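Local coordinates for protein NEQ263 (Nanoarchaeum equitans Kin4-M, PDB 5BN3) that forms, together with its partner NeqA, the catalytic core complex of an unusual archaeal ATP synthase and probably binds adenine nucleotide, at residues B[65-70]-B[211-216]; B[72-77]-B[186-191]; B[92-97]-B[203-208]; B[155-160]-B[222-227]. One frame throughout, in Å; residues are numbered along the deposited sequence.

Contact 1 (B[65-70]-B[211-216]); sequences VSEDYI and EYLAFE
The loop joining strand 62-64 to strand 73-75 lies against the C-terminal end of helix 196-215, and Val65 and Tyr212 form the main part of this contact. Val65 sits over one face of the tyrosine ring: its CB is 4.0 Å from the ring centroid and 20° off the ring normal, a CH-pi contact displaced toward the rim. The branch that touches the ring is CG2, with Val65 CG2 3.6 Å from Tyr212 CD1. Tyr212 holds CG anti to its own N (chi1 172°), which carries the ring out toward the loop. Farther along the ring, Ser66 CA approaches Tyr212 CE2 obliquely at 3.6 Å. Ser66 OG accepts from Asp68 N (3.2 Å), an ST turn that bends the loop just past its contact with Tyr212. Leu213 offers its two methyls to different residues: CD2 meets Glu67 CG at 3.9 Å, and CD1 meets Ile70 CD1 at 4.2 Å. The carboxylate of Glu67 is directed elsewhere, to a salt bridge with Arg219. Ile70 and Leu213 both also touch Thr156, so the loop closes over the helix end beside Thr156 of strand 156-162, while Val65 borders Thr208 one helical turn earlier.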
loop_
_atom_site.group_PDB
_atom_site.type_symbol
_atom_site.label_atom_id
_atom_site.label_comp_id
_atom_site.label_asym_id
_atom_site.label_seq_id
_atom_site.Cartn_x
_atom_site.Cartn_y
_atom_site.Cartn_z
ATOM N N VAL B 65 34.939 -4.099 -31.959
ATOM C CA VAL B 65 34.767 -2.651 -32.045
ATOM C C VAL B 65 35.538 -2.055 -33.222
ATOM O O VAL B 65 36.708 -2.376 -33.442
ATOM C CB VAL B 65 35.164 -1.936 -30.733
ATOM C CG1 VAL B 65 34.184 -2.281 -29.624
ATOM C CG2 VAL B 65 36.581 -2.303 -30.322
ATOM N N SER B 66 34.859 -1.197 -33.977
ATOM C CA SER B 66 35.449 -0.502 -35.117
ATOM C C SER B 66 34.484 0.575 -35.581
ATOM O O SER B 66 33.377 0.691 -35.052
ATOM C CB SER B 66 35.734 -1.473 -36.265
ATOM O OG SER B 66 34.535 -1.994 -36.811
ATOM N N GLU B 67 34.896 1.356 -36.572
ATOM C CA GLU B 67 34.029 2.386 -37.127
ATOM C C GLU B 67 33.105 1.811 -38.194
ATOM O O GLU B 67 32.375 2.549 -38.852
ATOM C CB GLU B 67 34.854 3.541 -37.702
ATOM C CG GLU B 67 35.720 4.257 -36.680
ATOM C CD GLU B 67 36.079 5.666 -37.110
ATOM O OE1 GLU B 67 35.465 6.168 -38.077
ATOM O OE2 GLU B 67 36.967 6.277 -36.479
ATOM N N ASP B 68 33.141 0.490 -38.356
ATOM C CA ASP B 68 32.295 -0.197 -39.328
ATOM C C ASP B 68 30.807 -0.088 -38.988
ATOM O O ASP B 68 29.958 -0.120 -39.879
ATOM C CB ASP B 68 32.697 -1.672 -39.443
ATOM C CG ASP B 68 34.056 -1.864 -40.094
ATOM O OD1 ASP B 68 34.562 -0.910 -40.722
ATOM O OD2 ASP B 68 34.611 -2.979 -39.988
ATOM N N TYR B 69 30.496 0.038 -37.699
ATOM C CA TYR B 69 29.110 0.146 -37.242
ATOM C C TYR B 69 28.440 1.414 -37.759
ATOM O O TYR B 69 27.225 1.454 -37.948
ATOM C CB TYR B 69 29.044 0.123 -35.712
ATOM C CG TYR B 69 29.400 -1.209 -35.103
ATOM C CD1 TYR B 69 30.710 -1.516 -34.779
ATOM C CD2 TYR B 69 28.426 -2.161 -34.849
ATOM C CE1 TYR B 69 31.038 -2.727 -34.225
ATOM C CE2 TYR B 69 28.746 -3.380 -34.293
ATOM C CZ TYR B 69 30.055 -3.657 -33.983
ATOM O OH TYR B 69 30.383 -4.869 -33.428
ATOM N N ILE B 70 29.246 2.446 -37.980
ATOM C CA ILE B 70 28.738 3.732 -38.441
ATOM C C ILE B 70 28.107 3.601 -39.827
ATOM O O ILE B 70 28.762 3.173 -40.780
ATOM C CB ILE B 70 29.853 4.798 -38.457
ATOM C CG1 ILE B 70 30.532 4.862 -37.086
ATOM C CG2 ILE B 70 29.292 6.156 -38.841
ATOM C CD1 ILE B 70 31.668 5.864 -36.999
ATOM N N GLU B 211 32.147 4.291 -26.246
ATOM C CA GLU B 211 33.399 4.466 -25.514
ATOM C C GLU B 211 34.605 4.274 -26.425
ATOM O O GLU B 211 35.629 4.935 -26.257
ATOM C CB GLU B 211 33.479 3.489 -24.339
ATOM C CG GLU B 211 32.567 3.828 -23.172
ATOM C CD GLU B 211 32.570 2.747 -22.111
ATOM O OE1 GLU B 211 32.938 1.595 -22.433
ATOM O OE2 GLU B 211 32.208 3.046 -20.953
ATOM N N TYR B 212 34.486 3.356 -27.379
ATOM C CA TYR B 212 35.544 3.130 -28.355
ATOM C C TYR B 212 35.714 4.356 -29.242
ATOM O O TYR B 212 36.822 4.854 -29.423
ATOM C CB TYR B 212 35.233 1.897 -29.212
ATOM C CG TYR B 212 36.186 1.707 -30.370
ATOM C CD1 TYR B 212 37.450 1.168 -30.173
ATOM C CD2 TYR B 212 35.821 2.065 -31.661
ATOM C CE1 TYR B 212 38.325 0.994 -31.227
ATOM C CE2 TYR B 212 36.691 1.897 -32.722
ATOM C CZ TYR B 212 37.939 1.360 -32.498
ATOM O OH TYR B 212 38.807 1.188 -33.551
ATOM N N LEU B 213 34.607 4.842 -29.792
ATOM C CA LEU B 213 34.635 5.997 -30.685
ATOM C C LEU B 213 35.113 7.270 -29.984
ATOM O O LEU B 213 35.910 8.032 -30.535
ATOM C CB LEU B 213 33.251 6.222 -31.305
ATOM C CG LEU B 213 32.748 5.158 -32.285
ATOM C CD1 LEU B 213 31.367 5.506 -32.820
ATOM C CD2 LEU B 213 33.729 5.003 -33.427
ATOM N N ALA B 214 34.637 7.492 -28.762
ATOM C CA ALA B 214 34.932 8.728 -28.044
ATOM C C ALA B 214 36.321 8.749 -27.414
ATOM O O ALA B 214 37.018 9.764 -27.464
ATOM C CB ALA B 214 33.876 8.985 -26.982
ATOM N N PHE B 215 36.718 7.632 -26.813
ATOM C CA PHE B 215 37.921 7.610 -25.985
ATOM C C PHE B 215 39.114 6.899 -26.624
ATOM O O PHE B 215 40.226 6.970 -26.104
ATOM C CB PHE B 215 37.597 7.022 -24.607
ATOM C CG PHE B 215 36.484 7.743 -23.896
ATOM C CD1 PHE B 215 36.389 9.126 -23.964
ATOM C CD2 PHE B 215 35.521 7.042 -23.188
ATOM C CE1 PHE B 215 35.362 9.800 -23.323
ATOM C CE2 PHE B 215 34.489 7.710 -22.545
ATOM C CZ PHE B 215 34.411 9.090 -22.612
ATOM N N GLU B 216 38.886 6.218 -27.743
ATOM C CA GLU B 216 39.983 5.622 -28.503
ATOM C C GLU B 216 40.190 6.334 -29.836
ATOM O O GLU B 216 41.321 6.506 -30.286
ATOM C CB GLU B 216 39.758 4.122 -28.729
ATOM C CG GLU B 216 40.044 3.246 -27.517
ATOM C CD GLU B 216 40.655 1.910 -27.903
ATOM O OE1 GLU B 216 40.960 1.722 -29.101
ATOM O OE2 GLU B 216 40.838 1.053 -27.012
#

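Contact 2 (B[72-77]-B[186-191]); sequences GIFNGF and AIFISK
Phe74 and Phe188 share one first torsion, CG anti to the carbonyl carbon (chi1 -61° in Phe188), and because they are paired across two parallel strands their side chains run side by side in the same direction. The rings are nearly parallel, with planes at 24°, but slid apart: the centroids are 5.4 Å apart and there is little overlap. The closer touch is Phe74 CB against Phe188 CD2 at 3.7 Å. The carbonyl oxygen of Asn75 lies at the edge of the Phe188 ring, in its plane, 3.6 Å from Phe188 CD2.

Three backbone bonds set this register. Ile187 N donates to Gly72 O (3.1 Å), Phe74 N to Ile187 O (2.7 Å) and Ile189 N to Phe74 O (2.8 Å), so Phe74 bonds to the residues flanking its partner, the signature of parallel pairing. The two strand segments diverge by 31°, and past Phe74 the pairing slackens: Gly76 N is near Ile189 O but poorly angled, and bonds instead to Glu198. Asn75 OD1 turns back to Phe77 N at 3.0 Å, an Asx turn that folds the chain back after Phe74, and also accepts from Glu79 N.

On the sheet face opposite the phenylalanines, Ile73 CG2 meets Ile189 CD1 at 3.9 Å. Ile73, Ile187 and Ile189 all pack on Ile173 of helix 166-178, whereas Phe188 packs on Val205 of helix 196-215. Strand 185-190 is thus sandwiched between these helices, with strand 156-162 along one side and strand 73-75 along the other, where it adds to the parallel sheet of the nucleotide-binding domain.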
loop_
_atom_site.group_PDB
_atom_site.type_symbol
_atom_site.label_atom_id
_atom_site.label_comp_id
_atom_site.label_asym_id
_atom_site.label_seq_id
_atom_site.Cartn_x
_atom_site.Cartn_y
_atom_site.Cartn_z
ATOM N N GLY B 72 25.312 1.777 -40.118
ATOM C CA GLY B 72 24.613 0.506 -40.066
ATOM C C GLY B 72 23.505 0.407 -39.033
ATOM O O GLY B 72 23.389 1.246 -38.137
ATOM N N ILE B 73 22.687 -0.634 -39.178
ATOM C CA ILE B 73 21.617 -0.958 -38.240
ATOM C C ILE B 73 21.826 -2.379 -37.719
ATOM O O ILE B 73 22.044 -3.312 -38.497
ATOM C CB ILE B 73 20.234 -0.857 -38.909
ATOM C CG1 ILE B 73 20.010 0.560 -39.446
ATOM C CG2 ILE B 73 19.134 -1.217 -37.925
ATOM C CD1 ILE B 73 18.681 0.747 -40.148
ATOM N N PHE B 74 21.760 -2.538 -36.401
ATOM C CA PHE B 74 22.104 -3.804 -35.758
ATOM C C PHE B 74 21.044 -4.187 -34.732
ATOM O O PHE B 74 20.239 -3.345 -34.331
ATOM C CB PHE B 74 23.475 -3.683 -35.079
ATOM C CG PHE B 74 24.565 -3.178 -35.992
ATOM C CD1 PHE B 74 24.723 -1.817 -36.227
ATOM C CD2 PHE B 74 25.433 -4.063 -36.612
ATOM C CE1 PHE B 74 25.718 -1.354 -37.071
ATOM C CE2 PHE B 74 26.432 -3.604 -37.456
ATOM C CZ PHE B 74 26.572 -2.250 -37.686
ATOM N N ASN B 75 21.031 -5.449 -34.306
ATOM C CA ASN B 75 20.150 -5.841 -33.207
ATOM C C ASN B 75 20.797 -5.559 -31.851
ATOM O O ASN B 75 21.859 -4.938 -31.786
ATOM C CB ASN B 75 19.688 -7.305 -33.319
ATOM C CG ASN B 75 20.829 -8.307 -33.185
ATOM O OD1 ASN B 75 21.952 -7.959 -32.819
ATOM N ND2 ASN B 75 20.534 -9.569 -33.475
ATOM N N GLY B 76 20.169 -6.024 -30.775
ATOM C CA GLY B 76 20.678 -5.767 -29.439
ATOM C C GLY B 76 22.004 -6.437 -29.132
ATOM O O GLY B 76 22.695 -6.050 -28.188
ATOM N N PHE B 77 22.363 -7.444 -29.924
ATOM C CA PHE B 77 23.624 -8.151 -29.723
ATOM C C PHE B 77 24.745 -7.549 -30.568
ATOM O O PHE B 77 25.896 -7.980 -30.487
ATOM C CB PHE B 77 23.460 -9.637 -30.049
ATOM C CG PHE B 77 22.452 -10.341 -29.184
ATOM C CD1 PHE B 77 22.714 -10.576 -27.843
ATOM C CD2 PHE B 77 21.248 -10.782 -29.715
ATOM C CE1 PHE B 77 21.791 -11.230 -27.043
ATOM C CE2 PHE B 77 20.321 -11.437 -28.921
ATOM C CZ PHE B 77 20.594 -11.660 -27.583
ATOM N N ALA B 186 24.957 4.907 -35.819
ATOM C CA ALA B 186 24.901 3.470 -35.587
ATOM C C ALA B 186 23.646 3.189 -34.777
ATOM O O ALA B 186 23.438 3.793 -33.723
ATOM C CB ALA B 186 26.134 2.992 -34.849
ATOM N N ILE B 187 22.807 2.284 -35.268
ATOM C CA ILE B 187 21.517 2.025 -34.638
ATOM C C ILE B 187 21.409 0.592 -34.117
ATOM O O ILE B 187 21.657 -0.369 -34.850
ATOM C CB ILE B 187 20.360 2.337 -35.611
ATOM C CG1 ILE B 187 20.405 3.816 -36.013
ATOM C CG2 ILE B 187 19.019 2.010 -34.983
ATOM C CD1 ILE B 187 19.393 4.206 -37.069
ATOM N N PHE B 188 21.045 0.459 -32.844
ATOM C CA PHE B 188 20.908 -0.852 -32.217
ATOM C C PHE B 188 19.474 -1.049 -31.739
ATOM O O PHE B 188 18.952 -0.247 -30.961
ATOM C CB PHE B 188 21.899 -0.995 -31.059
ATOM C CG PHE B 188 23.338 -0.894 -31.484
ATOM C CD1 PHE B 188 23.977 0.337 -31.544
ATOM C CD2 PHE B 188 24.050 -2.031 -31.836
ATOM C CE1 PHE B 188 25.301 0.431 -31.943
ATOM C CE2 PHE B 188 25.374 -1.945 -32.234
ATOM C CZ PHE B 188 26.002 -0.713 -32.288
ATOM N N ILE B 189 18.840 -2.115 -32.216
ATOM C CA ILE B 189 17.416 -2.329 -31.982
ATOM C C ILE B 189 17.116 -3.701 -31.389
ATOM O O ILE B 189 17.475 -4.725 -31.969
ATOM C CB ILE B 189 16.619 -2.186 -33.299
ATOM C CG1 ILE B 189 16.807 -0.785 -33.889
ATOM C CG2 ILE B 189 15.142 -2.474 -33.072
ATOM C CD1 ILE B 189 16.300 -0.643 -35.309
ATOM N N SER B 190 16.464 -3.721 -30.230
ATOM C CA SER B 190 15.859 -4.949 -29.723
ATOM C C SER B 190 14.345 -4.781 -29.756
ATOM O O SER B 190 13.811 -3.819 -29.198
ATOM C CB SER B 190 16.339 -5.269 -28.305
ATOM O OG SER B 190 16.136 -4.178 -27.427
ATOM N N LYS B 191 13.656 -5.704 -30.422
ATOM C CA LYS B 191 12.204 -5.612 -30.574
ATOM C C LYS B 191 11.465 -5.837 -29.256
ATOM O O LYS B 191 12.005 -6.433 -28.326
ATOM C CB LYS B 191 11.713 -6.596 -31.641
ATOM C CG LYS B 191 12.335 -6.369 -33.013
ATOM C CD LYS B 191 11.816 -7.362 -34.042
ATOM C CE LYS B 191 12.536 -7.198 -35.373
ATOM N NZ LYS B 191 12.417 -5.817 -35.912
#

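Contact 3 (B[92-97]-B[203-208]); sequences RDINGL and PRVALT
Arg92, in strand 91-93, meets the helix through its aliphatic base: Arg92 CB is 4.0 Å from Thr208 CG2. Its guanidinium turns elsewhere, NE to Asp90 and NH2 to Glu216. Asp93 acts within its own segment, where Asp93 OD1 accepts from Asn95 N at 2.8 Å, an Asx turn that folds the chain as the strand ends.

Ile94, held by this turn, makes the main apolar contact. Its CG2 runs alongside Val205, with Ile94 CG2 3.9 Å from Val205 CG1. CG1 lies between the backbone N and the carbonyl carbon (chi1 61°), and this sends CD1 over the base of Arg204, 4.1 Å from Arg204 CB. The connection that leaves strand 91-93 therefore packs on the middle of helix 196-215, which covers one face of the parallel sheet in the nucleotide-binding domain of this ATPase family. Ile94 O comes within 3.0 Å of Thr208 OG1, but the angle is poor for a hydrogen bond; the hydroxyl donates instead to Arg204 O at 2.7 Å. Thr208 N reaches that same oxygen from the opposite face of its plane. Arg265 serves both sides, bonding to Ile94 O and Thr208 OG1.

Asn95 adds the polar link: Arg204 NE donates to Asn95 OD1 at 2.9 Å, a weak bond bent to 124°, with the amide and guanidinium planes 80° apart. The NH1 and NH2 groups of Arg204 are engaged by Ile200 O, Tyr231 and Asp258.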
loop_
_atom_site.group_PDB
_atom_site.type_symbol
_atom_site.label_atom_id
_atom_site.label_comp_id
_atom_site.label_asym_id
_atom_site.label_seq_id
_atom_site.Cartn_x
_atom_site.Cartn_y
_atom_site.Cartn_z
ATOM N N ARG B 92 35.660 -6.665 -27.208
ATOM C CA ARG B 92 35.551 -5.969 -25.930
ATOM C C ARG B 92 34.381 -6.479 -25.104
ATOM O O ARG B 92 33.297 -6.723 -25.636
ATOM C CB ARG B 92 35.372 -4.465 -26.164
ATOM C CG ARG B 92 36.487 -3.814 -26.954
ATOM C CD ARG B 92 37.794 -3.826 -26.183
ATOM N NE ARG B 92 38.882 -3.235 -26.956
ATOM C CZ ARG B 92 39.102 -1.929 -27.058
ATOM N NH1 ARG B 92 38.306 -1.070 -26.437
ATOM N NH2 ARG B 92 40.115 -1.479 -27.785
ATOM N N ASP B 93 34.612 -6.640 -23.803
ATOM C CA ASP B 93 33.541 -6.904 -22.849
ATOM C C ASP B 93 32.507 -5.784 -22.977
ATOM O O ASP B 93 32.848 -4.602 -22.887
ATOM C CB ASP B 93 34.117 -6.941 -21.429
ATOM C CG ASP B 93 33.110 -7.410 -20.386
ATOM O OD1 ASP B 93 31.890 -7.212 -20.566
ATOM O OD2 ASP B 93 33.549 -7.975 -19.362
ATOM N N ILE B 94 31.251 -6.159 -23.206
ATOM C CA ILE B 94 30.185 -5.181 -23.417
ATOM C C ILE B 94 29.786 -4.452 -22.136
ATOM O O ILE B 94 29.137 -3.406 -22.186
ATOM C CB ILE B 94 28.928 -5.810 -24.052
ATOM C CG1 ILE B 94 28.350 -6.901 -23.150
ATOM C CG2 ILE B 94 29.233 -6.350 -25.445
ATOM C CD1 ILE B 94 26.921 -7.263 -23.497
ATOM N N ASN B 95 30.158 -5.012 -20.991
ATOM C CA ASN B 95 29.933 -4.340 -19.716
ATOM C C ASN B 95 30.915 -3.191 -19.524
ATOM O O ASN B 95 30.597 -2.187 -18.885
ATOM C CB ASN B 95 30.041 -5.328 -18.551
ATOM C CG ASN B 95 28.854 -6.269 -18.470
ATOM O OD1 ASN B 95 27.722 -5.885 -18.770
ATOM N ND2 ASN B 95 29.105 -7.506 -18.060
ATOM N N GLY B 96 32.110 -3.342 -20.086
ATOM C CA GLY B 96 33.135 -2.319 -19.984
ATOM C C GLY B 96 33.663 -2.156 -18.570
ATOM O O GLY B 96 33.526 -3.054 -17.740
ATOM N N LEU B 97 34.268 -1.004 -18.299
ATOM C CA LEU B 97 34.837 -0.718 -16.987
ATOM C C LEU B 97 34.392 0.657 -16.500
ATOM O O LEU B 97 34.029 1.519 -17.300
ATOM C CB LEU B 97 36.367 -0.768 -17.054
ATOM C CG LEU B 97 37.019 -2.078 -17.504
ATOM C CD1 LEU B 97 38.474 -1.854 -17.889
ATOM C CD2 LEU B 97 36.928 -3.118 -16.407
ATOM N N PRO B 203 21.716 -1.439 -24.665
ATOM C CA PRO B 203 22.466 -0.228 -24.322
ATOM C C PRO B 203 23.940 -0.519 -24.061
ATOM O O PRO B 203 24.758 0.385 -24.191
ATOM C CB PRO B 203 21.788 0.250 -23.035
ATOM C CG PRO B 203 21.239 -0.995 -22.423
ATOM C CD PRO B 203 20.785 -1.829 -23.586
ATOM N N ARG B 204 24.269 -1.756 -23.695
ATOM C CA ARG B 204 25.654 -2.118 -23.398
ATOM C C ARG B 204 26.535 -2.183 -24.646
ATOM O O ARG B 204 27.675 -1.716 -24.629
ATOM C CB ARG B 204 25.710 -3.438 -22.620
ATOM C CG ARG B 204 25.302 -3.307 -21.154
ATOM C CD ARG B 204 25.275 -4.651 -20.444
ATOM N NE ARG B 204 25.183 -4.499 -18.993
ATOM C CZ ARG B 204 24.042 -4.399 -18.318
ATOM N NH1 ARG B 204 22.883 -4.441 -18.961
ATOM N NH2 ARG B 204 24.060 -4.259 -17.000
ATOM N N VAL B 205 26.014 -2.760 -25.727
ATOM C CA VAL B 205 26.779 -2.808 -26.970
ATOM C C VAL B 205 26.883 -1.413 -27.587
ATOM O O VAL B 205 27.907 -1.060 -28.168
ATOM C CB VAL B 205 26.207 -3.837 -27.997
ATOM C CG1 VAL B 205 26.003 -5.191 -27.342
ATOM C CG2 VAL B 205 24.898 -3.355 -28.590
ATOM N N ALA B 206 25.827 -0.618 -27.436
ATOM C CA ALA B 206 25.810 0.745 -27.958
ATOM C C ALA B 206 26.826 1.631 -27.243
ATOM O O ALA B 206 27.509 2.447 -27.869
ATOM C CB ALA B 206 24.417 1.337 -27.834
ATOM N N LEU B 207 26.908 1.484 -25.924
ATOM C CA LEU B 207 27.858 2.256 -25.127
ATOM C C LEU B 207 29.292 1.736 -25.241
ATOM O O LEU B 207 30.246 2.501 -25.093
ATOM C CB LEU B 207 27.414 2.304 -23.663
ATOM C CG LEU B 207 26.225 3.228 -23.397
ATOM C CD1 LEU B 207 25.683 3.020 -21.999
ATOM C CD2 LEU B 207 26.646 4.667 -23.586
ATOM N N THR B 208 29.447 0.439 -25.496
ATOM C CA THR B 208 30.770 -0.118 -25.764
ATOM C C THR B 208 31.333 0.505 -27.039
ATOM O O THR B 208 32.506 0.875 -27.093
ATOM C CB THR B 208 30.726 -1.651 -25.903
ATOM O OG1 THR B 208 30.330 -2.231 -24.654
ATOM C CG2 THR B 208 32.092 -2.194 -26.291
#

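Contact 4 (B[155-160]-B[222-227]); sequences KTIIFA and LVLMLD
Strands 156-160 and 222-226 run parallel, their axes 4.7 Å apart at closest and inclined by 14°, as neighbours at the heart of the P-loop-type parallel sheet of the nucleotide-binding domain. Five backbone bonds tie them, zigzagging from strand to strand: Leu222 N to Thr156 O, Ile158 N to Leu222 O (2.8 Å), Leu224 N to Ile158 O, Ala160 N to Leu224 O and Leu226 N to Ala160 O (3.1 Å). Every N-H points within 25° of its acceptor, so the register is regular throughout.

Ile157, Phe159, Leu222 and Leu224 occupy one face. Leu222 and Leu224 pack there on Ala148 of helix 140-151, and Phe159 stacks on Phe172. With CG anti to its N (chi1 175°), the Phe159 side chain crosses that of Leu224 at about a right angle, bringing Phe159 CD1 to 4.2 Å from Leu224 CB and 3.6 Å from Leu224 O. The opposite face carries Ile158, Ala160, Val223 and Met225. Ile158 and Val223 meet Ala210 of helix 196-215 there, while Ile158 CB and Val223 CG2 touch more loosely at 4.3 Å.

At the strand end, Asp227 follows a cis peptide bond and caps the next helix, its OD1 accepting from Thr229 N. Among the paired side chains, the small Ala160 allows a close approach: Ala160 CB lies 3.8 Å from Met225 CB.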
loop_
_atom_site.group_PDB
_atom_site.type_symbol
_atom_site.label_atom_id
_atom_site.label_comp_id
_atom_site.label_asym_id
_atom_site.label_seq_id
_atom_site.Cartn_x
_atom_site.Cartn_y
_atom_site.Cartn_z
ATOM N N LYS B 155 28.884 15.196 -35.043
ATOM C CA LYS B 155 29.138 14.046 -34.183
ATOM C C LYS B 155 28.489 12.757 -34.682
ATOM O O LYS B 155 27.496 12.787 -35.411
ATOM C CB LYS B 155 28.650 14.345 -32.759
ATOM C CG LYS B 155 29.149 15.662 -32.182
ATOM C CD LYS B 155 28.557 15.915 -30.802
ATOM C CE LYS B 155 29.023 17.239 -30.225
ATOM N NZ LYS B 155 28.584 18.394 -31.049
ATOM N N THR B 156 29.057 11.624 -34.279
ATOM C CA THR B 156 28.424 10.333 -34.509
ATOM C C THR B 156 27.239 10.191 -33.556
ATOM O O THR B 156 27.364 10.450 -32.357
ATOM C CB THR B 156 29.409 9.174 -34.256
ATOM O OG1 THR B 156 30.540 9.302 -35.127
ATOM C CG2 THR B 156 28.735 7.837 -34.505
ATOM N N ILE B 157 26.086 9.797 -34.087
ATOM C CA ILE B 157 24.921 9.531 -33.251
ATOM C C ILE B 157 24.755 8.029 -33.065
ATOM O O ILE B 157 24.737 7.277 -34.037
ATOM C CB ILE B 157 23.634 10.102 -33.875
ATOM C CG1 ILE B 157 23.730 11.625 -33.986
ATOM C CG2 ILE B 157 22.418 9.724 -33.044
ATOM C CD1 ILE B 157 22.539 12.262 -34.667
ATOM N N ILE B 158 24.644 7.588 -31.818
ATOM C CA ILE B 158 24.327 6.191 -31.546
ATOM C C ILE B 158 22.946 6.098 -30.909
ATOM O O ILE B 158 22.683 6.714 -29.873
ATOM C CB ILE B 158 25.390 5.522 -30.654
ATOM C CG1 ILE B 158 26.752 5.568 -31.352
ATOM C CG2 ILE B 158 25.004 4.083 -30.346
ATOM C CD1 ILE B 158 27.874 4.939 -30.560
ATOM N N PHE B 159 22.063 5.337 -31.547
ATOM C CA PHE B 159 20.686 5.195 -31.094
ATOM C C PHE B 159 20.434 3.778 -30.597
ATOM O O PHE B 159 20.569 2.815 -31.352
ATOM C CB PHE B 159 19.727 5.540 -32.236
ATOM C CG PHE B 159 18.278 5.303 -31.914
ATOM C CD1 PHE B 159 17.721 5.792 -30.741
ATOM C CD2 PHE B 159 17.464 4.616 -32.801
ATOM C CE1 PHE B 159 16.383 5.581 -30.453
ATOM C CE2 PHE B 159 16.128 4.404 -32.521
ATOM C CZ PHE B 159 15.586 4.888 -31.342
ATOM N N ALA B 160 20.084 3.657 -29.320
ATOM C CA ALA B 160 19.725 2.365 -28.750
ATOM C C ALA B 160 18.220 2.281 -28.542
ATOM O O ALA B 160 17.666 2.973 -27.684
ATOM C CB ALA B 160 20.449 2.141 -27.441
ATOM N N LEU B 222 27.136 11.434 -29.510
ATOM C CA LEU B 222 25.817 11.601 -28.906
ATOM C C LEU B 222 25.100 10.257 -28.839
ATOM O O LEU B 222 24.904 9.595 -29.862
ATOM C CB LEU B 222 24.972 12.594 -29.708
ATOM C CG LEU B 222 23.523 12.724 -29.231
ATOM C CD1 LEU B 222 23.495 13.310 -27.836
ATOM C CD2 LEU B 222 22.691 13.570 -30.188
ATOM N N VAL B 223 24.712 9.849 -27.636
ATOM C CA VAL B 223 23.977 8.601 -27.469
ATOM C C VAL B 223 22.542 8.864 -27.020
ATOM O O VAL B 223 22.310 9.513 -25.998
ATOM C CB VAL B 223 24.667 7.653 -26.469
ATOM C CG1 VAL B 223 23.912 6.334 -26.390
ATOM C CG2 VAL B 223 26.100 7.401 -26.884
ATOM N N LEU B 224 21.588 8.366 -27.801
ATOM C CA LEU B 224 20.175 8.431 -27.445
ATOM C C LEU B 224 19.682 7.021 -27.130
ATOM O O LEU B 224 19.941 6.087 -27.892
ATOM C CB LEU B 224 19.360 9.006 -28.607
ATOM C CG LEU B 224 19.817 10.331 -29.224
ATOM C CD1 LEU B 224 18.991 10.664 -30.455
ATOM C CD2 LEU B 224 19.717 11.449 -28.209
ATOM N N MET B 225 18.984 6.855 -26.008
ATOM C CA MET B 225 18.378 5.558 -25.707
ATOM C C MET B 225 16.961 5.656 -25.144
ATOM O O MET B 225 16.637 6.557 -24.368
ATOM C CB MET B 225 19.287 4.676 -24.833
ATOM C CG MET B 225 19.687 5.258 -23.492
ATOM S SD MET B 225 20.673 4.083 -22.525
ATOM C CE MET B 225 22.142 3.954 -23.545
ATOM N N LEU B 226 16.132 4.702 -25.557
ATOM C CA LEU B 226 14.699 4.698 -25.304
ATOM C C LEU B 226 14.259 3.251 -25.476
ATOM O O LEU B 226 14.665 2.614 -26.449
ATOM C CB LEU B 226 14.016 5.572 -26.359
ATOM C CG LEU B 226 12.497 5.578 -26.534
ATOM C CD1 LEU B 226 11.826 6.287 -25.377
ATOM C CD2 LEU B 226 12.119 6.238 -27.852
ATOM N N ASP B 227 13.441 2.711 -24.570
ATOM C CA ASP B 227 12.870 3.401 -23.417
ATOM C C ASP B 227 13.435 2.725 -22.174
ATOM O O ASP B 227 13.433 1.496 -22.087
ATOM C CB ASP B 227 11.342 3.226 -23.462
ATOM C CG ASP B 227 10.605 4.005 -22.378
ATOM O OD1 ASP B 227 11.083 4.081 -21.226
ATOM O OD2 ASP B 227 9.512 4.531 -22.678
#

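Overall arrangement
Contacts 2 and 4 belong to one sheet, their centres 11 Å apart, where strands 185-190 and 156-162 are neighbours; the strand order 73-75, 185-190, 156-162, 220-226 spans both. Contacts 1 and 3 both use helix 196-215, which connects strand 185-190 to strand 220-226 and packs on this sheet; their centres are 11 Å apart. A salt bridge joins them, Glu216 OE2 to Arg92 NH2 at 2.7 Å. Along the chain, the first segments of contacts 1, 2 and 3 precede contact 4, and their partners fall between its two strands. Segments 65-70 and 92-97 thus pack on the helical layer of the nucleotide-binding domain, while 72-77 adds a strand to its sheet.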